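Local coordinates for protein tengpin (Thermoanaerobacter tengcongensis, PDB 2VH4) that probably inhibits serine proteases as a member of the serpin family, and was crystallised here as a loop C-sheet polymer, at residues Phe24-Phe29 / Lys248-Gln253; Pro358-Ile363 / Ile374-Ser379. One frame throughout, in Å; residues are numbered along the deposited sequence.

Interaction 1. Residues Phe24-Phe29 / Lys248-Gln253; sequences FSIELF and KTLTGQ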
# COMPACT_ATOMS: atom_id res chain seq x y z
N PHE A 24 -7.50 8.84 2.04
CA PHE A 24 -6.45 8.55 1.07
C PHE A 24 -6.48 7.07 0.62
O PHE A 24 -6.44 6.79 -0.58
CB PHE A 24 -5.07 8.94 1.62
CG PHE A 24 -3.92 8.32 0.89
CD1 PHE A 24 -3.41 8.90 -0.26
CD2 PHE A 24 -3.34 7.13 1.36
CE1 PHE A 24 -2.34 8.32 -0.94
CE2 PHE A 24 -2.27 6.55 0.69
CZ PHE A 24 -1.77 7.14 -0.46
N SER A 25 -6.58 6.15 1.59
CA SER A 25 -6.58 4.70 1.32
C SER A 25 -7.68 4.24 0.37
O SER A 25 -7.41 3.54 -0.61
CB SER A 25 -6.67 3.89 2.62
OG SER A 25 -5.56 4.15 3.45
N ILE A 26 -8.93 4.61 0.67
CA ILE A 26 -10.07 4.25 -0.17
C ILE A 26 -10.00 4.93 -1.55
O ILE A 26 -10.31 4.31 -2.56
CB ILE A 26 -11.42 4.49 0.56
CG1 ILE A 26 -11.54 3.60 1.81
CG2 ILE A 26 -12.62 4.28 -0.36
CD1 ILE A 26 -11.25 2.11 1.57
N GLU A 27 -9.57 6.20 -1.58
CA GLU A 27 -9.38 6.91 -2.86
C GLU A 27 -8.23 6.31 -3.68
O GLU A 27 -8.32 6.21 -4.91
CB GLU A 27 -9.13 8.41 -2.63
CG GLU A 27 -10.30 9.18 -2.00
CD GLU A 27 -11.56 9.17 -2.85
OE1 GLU A 27 -11.54 9.76 -3.95
OE2 GLU A 27 -12.57 8.59 -2.40
N LEU A 28 -7.16 5.92 -3.00
CA LEU A 28 -6.06 5.21 -3.66
C LEU A 28 -6.58 3.91 -4.25
O LEU A 28 -6.26 3.58 -5.38
CB LEU A 28 -4.90 4.92 -2.70
CG LEU A 28 -3.61 4.32 -3.29
CD1 LEU A 28 -2.82 5.35 -4.11
CD2 LEU A 28 -2.75 3.76 -2.20
N PHE A 29 -7.40 3.20 -3.48
CA PHE A 29 -7.99 1.94 -3.91
C PHE A 29 -8.87 2.12 -5.15
O PHE A 29 -8.62 1.51 -6.19
CB PHE A 29 -8.76 1.27 -2.76
CG PHE A 29 -9.43 -0.03 -3.13
CD1 PHE A 29 -8.68 -1.12 -3.59
CD2 PHE A 29 -10.82 -0.17 -3.02
CE1 PHE A 29 -9.30 -2.33 -3.93
CE2 PHE A 29 -11.44 -1.38 -3.37
CZ PHE A 29 -10.68 -2.46 -3.82
N LYS A 248 -17.81 4.14 -6.57
CA LYS A 248 -18.02 5.58 -6.40
C LYS A 248 -18.72 5.94 -5.09
O LYS A 248 -18.54 7.04 -4.58
CB LYS A 248 -18.81 6.15 -7.58
N THR A 249 -19.54 5.04 -4.55
CA THR A 249 -20.20 5.30 -3.27
C THR A 249 -19.25 5.18 -2.08
O THR A 249 -19.54 5.68 -1.00
CB THR A 249 -21.40 4.36 -3.01
OG1 THR A 249 -20.93 3.01 -2.92
CG2 THR A 249 -22.45 4.49 -4.12
N LEU A 250 -18.12 4.50 -2.29
CA LEU A 250 -17.21 4.14 -1.22
C LEU A 250 -16.34 5.31 -0.78
O LEU A 250 -15.77 6.02 -1.61
CB LEU A 250 -16.33 2.98 -1.69
CG LEU A 250 -16.26 1.73 -0.82
CD1 LEU A 250 -15.34 0.71 -1.47
CD2 LEU A 250 -15.80 2.03 0.61
N THR A 251 -16.25 5.52 0.53
CA THR A 251 -15.43 6.61 1.08
C THR A 251 -14.57 6.13 2.25
O THR A 251 -14.78 5.03 2.76
CB THR A 251 -16.27 7.85 1.56
OG1 THR A 251 -16.98 7.52 2.76
CG2 THR A 251 -17.26 8.33 0.49
N GLY A 252 -13.62 6.96 2.66
CA GLY A 252 -12.76 6.66 3.81
C GLY A 252 -13.50 6.52 5.13
O GLY A 252 -13.33 5.52 5.83
N GLN A 253 -14.33 7.52 5.46
CA GLN A 253 -15.08 7.48 6.72
C GLN A 253 -16.14 6.37 6.75
O GLN A 253 -16.34 5.74 7.78
CB GLN A 253 -15.65 8.86 7.12
CG GLN A 253 -17.00 9.24 6.51
CD GLN A 253 -17.66 10.42 7.22
OE1 GLN A 253 -17.59 10.56 8.45
NE2 GLN A 253 -18.34 11.28 6.44
O HOH W 1 -13.01 8.87 0.27
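Ile26 reaches from helix 15-32 onto the backbone turn at Leu250-Gly252, and its two branches divide the work. CG2, set anti to the backbone N by a chi1 of -63°, lies 3.8 Å from Leu250 O and meets the side chain of Leu250 at CD2, 4.0 Å away. CG1 runs on the other course, coming within 3.7 Å of Thr251 O and 3.9 Å of Gly252 CA. Leu250 is the main side chain to answer Ile26: although its CA-CB bond points neither at the helix nor away from it, the CD2 methyl swings round to the isoleucine. Gly252 brings its backbone close, its CA being 5.4 Å from Ile26 CA. In the serpin fold this joins the N-terminal helix to the link between helices 243-249 and 252-260, two short helices far along the sequence; Thr251 is the N-cap of the second, its OG1 accepting from Lys254 N. Beside the apolar contact a water bridges the two segments, donating to Glu27 OE2 at 2.7 Å and accepting from Gly252 N at 3.1 Å. Glu27 also forms a salt bridge with Lys30, whose NZ is hydrogen-bonded to Leu250 O, so the carboxylate reaches that carbonyl through the ammonium group and the Gly252 N-H through the water.

Interaction 2. Residues Pro358-Ile363 / Ile374-Ser379; sequences PFIFAI and IGTVLS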
# COMPACT_ATOMS: atom_id res chain seq x y z
N PRO A 358 -16.32 -7.36 -8.13
CA PRO A 358 -15.30 -8.05 -7.34
C PRO A 358 -15.72 -8.42 -5.91
O PRO A 358 -16.48 -7.69 -5.27
CB PRO A 358 -14.18 -7.01 -7.27
CG PRO A 358 -14.92 -5.67 -7.31
CD PRO A 358 -16.30 -5.91 -7.89
N PHE A 359 -15.20 -9.55 -5.43
CA PHE A 359 -15.16 -9.85 -4.01
C PHE A 359 -14.07 -8.94 -3.45
O PHE A 359 -12.90 -9.09 -3.79
CB PHE A 359 -14.82 -11.33 -3.78
CG PHE A 359 -14.68 -11.73 -2.33
CD1 PHE A 359 -15.68 -12.47 -1.70
CD2 PHE A 359 -13.55 -11.39 -1.59
CE1 PHE A 359 -15.56 -12.86 -0.36
CE2 PHE A 359 -13.42 -11.77 -0.24
CZ PHE A 359 -14.43 -12.50 0.37
N ILE A 360 -14.47 -8.00 -2.60
CA ILE A 360 -13.53 -7.05 -2.00
C ILE A 360 -13.04 -7.52 -0.63
O ILE A 360 -13.80 -8.11 0.14
CB ILE A 360 -14.15 -5.62 -1.94
CG1 ILE A 360 -14.33 -5.06 -3.35
CG2 ILE A 360 -13.30 -4.67 -1.08
CD1 ILE A 360 -15.50 -4.11 -3.49
N PHE A 361 -11.77 -7.25 -0.34
CA PHE A 361 -11.20 -7.57 0.97
C PHE A 361 -10.17 -6.55 1.47
O PHE A 361 -9.61 -5.78 0.70
CB PHE A 361 -10.61 -8.98 0.99
CG PHE A 361 -9.38 -9.14 0.16
CD1 PHE A 361 -8.12 -8.88 0.70
CD2 PHE A 361 -9.47 -9.55 -1.16
CE1 PHE A 361 -6.97 -9.02 -0.06
CE2 PHE A 361 -8.33 -9.70 -1.94
CZ PHE A 361 -7.07 -9.43 -1.39
N ALA A 362 -9.91 -6.60 2.77
CA ALA A 362 -8.90 -5.75 3.39
C ALA A 362 -8.32 -6.42 4.63
O ALA A 362 -9.02 -7.14 5.35
CB ALA A 362 -9.49 -4.39 3.75
N ILE A 363 -7.03 -6.20 4.87
CA ILE A 363 -6.42 -6.55 6.14
C ILE A 363 -6.32 -5.24 6.92
O ILE A 363 -5.70 -4.28 6.45
CB ILE A 363 -5.02 -7.15 5.96
CG1 ILE A 363 -5.10 -8.50 5.23
CG2 ILE A 363 -4.31 -7.29 7.31
CD1 ILE A 363 -3.77 -8.95 4.60
N ILE A 374 -5.59 -3.59 0.85
CA ILE A 374 -6.94 -3.67 0.29
C ILE A 374 -6.86 -4.17 -1.15
O ILE A 374 -6.05 -3.69 -1.93
CB ILE A 374 -7.72 -2.32 0.44
CG1 ILE A 374 -9.19 -2.49 0.03
CG2 ILE A 374 -7.04 -1.17 -0.31
CD1 ILE A 374 -10.07 -1.33 0.47
N GLY A 375 -7.67 -5.18 -1.48
CA GLY A 375 -7.59 -5.82 -2.78
C GLY A 375 -8.87 -6.46 -3.28
O GLY A 375 -9.92 -6.36 -2.64
N THR A 376 -8.79 -7.10 -4.45
CA THR A 376 -9.94 -7.76 -5.07
C THR A 376 -9.59 -9.17 -5.57
O THR A 376 -8.45 -9.41 -6.00
CB THR A 376 -10.54 -6.95 -6.27
OG1 THR A 376 -9.56 -6.81 -7.31
CG2 THR A 376 -10.98 -5.57 -5.84
N VAL A 377 -10.55 -10.08 -5.48
CA VAL A 377 -10.45 -11.42 -6.08
C VAL A 377 -11.77 -11.80 -6.74
O VAL A 377 -12.82 -11.25 -6.40
CB VAL A 377 -10.10 -12.53 -5.05
CG1 VAL A 377 -8.62 -12.58 -4.79
CG2 VAL A 377 -10.87 -12.36 -3.75
N LEU A 378 -11.70 -12.75 -7.67
CA LEU A 378 -12.88 -13.35 -8.29
C LEU A 378 -13.66 -12.40 -9.19
O LEU A 378 -13.44 -11.18 -9.19
CB LEU A 378 -13.82 -13.95 -7.24
CG LEU A 378 -13.32 -15.10 -6.36
CD1 LEU A 378 -14.39 -15.48 -5.35
CD2 LEU A 378 -12.89 -16.31 -7.20
N SER A 379 -14.56 -12.99 -9.97
CA SER A 379 -15.46 -12.22 -10.82
C SER A 379 -16.87 -12.72 -10.57
O SER A 379 -17.30 -13.73 -11.15
CB SER A 379 -15.05 -12.37 -12.27
OG SER A 379 -15.40 -11.21 -12.99
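Phe361 lays its ring over the backbone of Gly375, whose CA sits 4.1 Å from the ring centroid and 20° off the normal, a CH-pi contact. Gly375 C lies over the same ring, toward its rim, and CE2 continues to Val377 CG1 at 4.1 Å. A chi1 of 69° tucks CG between backbone N and carbonyl carbon, turning the ring across to the partner strand. With an alanine here, the Gly375 backbone is likely to lose its aromatic cover and a gap to open beside Val377 CG1. Beside the Phe361 ring, Phe359 CD2 touches Val377 CG2 at 3.6 Å. On the face with Ile360, Ala362 CB meets Ile374 CG1, and Thr376 CB takes Pro358 CB from just before the strand at 3.8 Å. Backbone bonds hold this register: Phe361 N to Gly375 O and Gly375 N to Phe361 O, both nearly straight, Val377 N to Phe359 O at 3.1 Å, and a more bent Phe359 N to Val377 O. Farther out, Phe274 meets the Phe361 ring, Ser39 OG and the Glu37 backbone carbonyl hold Thr376 OG1, and strands 230-237 and 39-41 flank the pair. The arrangement is the C-terminal antiparallel beta hairpin of the serpin fold.

How the interactions relate
From the N terminus, helix 15-32 comes first, and interaction 1 closes a long loop when 248-253 returns to it after 218 intervening residues of mixed helix and strand. Interaction 2 opens only afterwards and closes a short hairpin of ten intervening residues near the C terminus; the two are in series, neither nested nor crossed. In space they nevertheless meet, with centres about 14 Å apart. Phe29, one turn beyond Ile26, packs CD1 on Ile374 CG2 and CZ on Thr376 CG2, both at 3.7 Å, while Ile26 CD1 reaches Ile374 CD1. The N-terminal helix thus touches both the turn between helices 243-249 and 252-260 and the C-terminal hairpin, on different sides.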